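Local coordinates for protein laminin subunit ALPHA-1 (Mus musculus, PDB 2JD4) that forms part of the basement membrane protein laminin-111 and, through its LG4-5 domain pair, is likely to anchor it at the cell surface, at residues A243-I248 and K334-S339. The protein carries 4 engineered substitutions. Sequence-based numbering, arbitrary orientation.
Sequences AKVDAI and KQNSLS. Engineered in segment 334-339: Ser337 (natural residue Cys). With MG (magnesium ion), chain D.
Lys334 and Asn336 reach from a loop to two successive carbonyls in the turn that leads into strand 247-253. The lysine chain is fully extended, with CG anti to the backbone N (chi1 -169°), which carries its CD past Ala243 O and sets NZ to donate a hydrogen bond to Lys244 O (2.8 Å), in the carbonyl plane and on a lone pair. At the next carbonyl, the amide of Asn336 comes in alongside Val245: ND2 donates to Val245 O at 2.8 Å with an N-H...O angle of 157°, and Val245 CG1 lies 3.8 Å from the same nitrogen. With an alanine in place of Asn336, Val245 O would probably lose this donor and the turn be less firmly tied to the loop. Ser337, engineered in place of cysteine, lays its hydroxyl over Ala247; OG gives a weak hydrogen bond to Ala247 O and sits 3.6 Å from Ala247 CB. A water completes the seam, donating to Ile248 O and Gln335 OE1 while accepting from Ser337 N. Asp246 turns its side chain away from 334-339, and OD2 binds magnesium at 2.2 Å; Asp319 is a second protein ligand, and Asp246 OD1 accepts from a metal-bound water. Because the three donors reach main-chain carbonyls on both sides of Asp246 and leave its carboxylate to the metal, the contact probably holds the path of the turn beside this laminin G domain's metal site.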
# COMPACT_ATOMS: atom_id res chain seq x y z
N ALA A 243 3.18 -25.58 11.03
CA ALA A 243 3.18 -26.76 10.17
C ALA A 243 2.54 -27.93 10.92
O ALA A 243 2.43 -29.04 10.38
CB ALA A 243 4.61 -27.11 9.76
N LYS A 244 2.10 -27.68 12.14
CA LYS A 244 1.47 -28.70 12.97
C LYS A 244 -0.03 -28.51 13.16
O LYS A 244 -0.81 -28.75 12.23
CB LYS A 244 2.16 -28.77 14.34
CG LYS A 244 3.64 -29.11 14.27
CD LYS A 244 4.26 -29.16 15.65
CE LYS A 244 5.76 -29.43 15.58
NZ LYS A 244 6.06 -30.73 14.91
N VAL A 245 -0.44 -28.08 14.35
CA VAL A 245 -1.85 -27.89 14.67
C VAL A 245 -2.31 -26.44 14.95
O VAL A 245 -3.28 -25.96 14.35
CB VAL A 245 -2.24 -28.76 15.90
CG1 VAL A 245 -3.73 -28.62 16.21
CG2 VAL A 245 -1.89 -30.22 15.63
N ASP A 246 -1.62 -25.76 15.85
CA ASP A 246 -1.96 -24.38 16.20
C ASP A 246 -2.09 -23.46 14.98
O ASP A 246 -1.16 -23.34 14.18
CB ASP A 246 -0.92 -23.82 17.17
CG ASP A 246 -1.01 -24.45 18.56
OD1 ASP A 246 -1.62 -25.53 18.68
OD2 ASP A 246 -0.48 -23.85 19.51
N ALA A 247 -3.24 -22.79 14.86
CA ALA A 247 -3.48 -21.88 13.73
C ALA A 247 -4.80 -21.10 13.83
O ALA A 247 -5.68 -21.46 14.61
CB ALA A 247 -3.46 -22.67 12.42
N ILE A 248 -4.90 -20.03 13.04
CA ILE A 248 -6.12 -19.22 12.98
C ILE A 248 -6.41 -18.90 11.52
O ILE A 248 -5.49 -18.84 10.70
CB ILE A 248 -5.99 -17.89 13.76
CG1 ILE A 248 -4.99 -16.95 13.07
CG2 ILE A 248 -5.54 -18.16 15.19
CD1 ILE A 248 -5.01 -15.54 13.63
N LYS A 334 0.72 -25.23 4.56
CA LYS A 334 -0.36 -25.74 5.39
C LYS A 334 -1.10 -24.63 6.13
O LYS A 334 -0.48 -23.73 6.70
CB LYS A 334 0.19 -26.74 6.42
CG LYS A 334 -0.90 -27.52 7.17
CD LYS A 334 -0.32 -28.46 8.23
CE LYS A 334 -1.42 -29.28 8.89
NZ LYS A 334 -0.89 -30.26 9.89
N GLN A 335 -2.43 -24.69 6.10
CA GLN A 335 -3.26 -23.71 6.80
C GLN A 335 -4.27 -24.54 7.58
O GLN A 335 -5.38 -24.82 7.10
CB GLN A 335 -3.96 -22.77 5.82
CG GLN A 335 -3.05 -21.68 5.21
CD GLN A 335 -2.41 -20.77 6.27
OE1 GLN A 335 -3.02 -20.48 7.30
NE2 GLN A 335 -1.19 -20.30 6.01
N ASN A 336 -3.89 -24.93 8.79
CA ASN A 336 -4.73 -25.79 9.61
C ASN A 336 -6.07 -25.22 10.05
O ASN A 336 -6.95 -25.97 10.46
CB ASN A 336 -3.95 -26.28 10.84
CG ASN A 336 -4.48 -27.59 11.35
OD1 ASN A 336 -4.77 -28.50 10.57
ND2 ASN A 336 -4.60 -27.72 12.67
N SER A 337 -6.22 -23.90 9.98
CA SER A 337 -7.50 -23.29 10.37
C SER A 337 -8.21 -22.56 9.22
O SER A 337 -8.78 -21.48 9.40
CB SER A 337 -7.30 -22.36 11.57
OG SER A 337 -7.00 -23.12 12.73
N LEU A 338 -8.15 -23.16 8.04
CA LEU A 338 -8.82 -22.66 6.84
C LEU A 338 -9.40 -23.87 6.11
O LEU A 338 -8.69 -24.82 5.82
CB LEU A 338 -7.83 -21.92 5.92
CG LEU A 338 -7.49 -20.47 6.30
CD1 LEU A 338 -6.47 -19.90 5.31
CD2 LEU A 338 -8.77 -19.63 6.29
N SER A 339 -10.70 -23.85 5.84
CA SER A 339 -11.32 -24.96 5.12
C SER A 339 -11.22 -24.74 3.61
O SER A 339 -11.16 -25.69 2.83
CB SER A 339 -12.79 -25.14 5.54
OG SER A 339 -13.57 -24.00 5.20
MG MG D . 0.11 -24.73 21.47
O HOH W 1 -1.03 -26.57 20.94
O HOH W 2 -5.09 -21.40 9.13
O HOH W 3 1.78 -25.25 20.52
O HOH W 4 -1.53 -24.16 22.78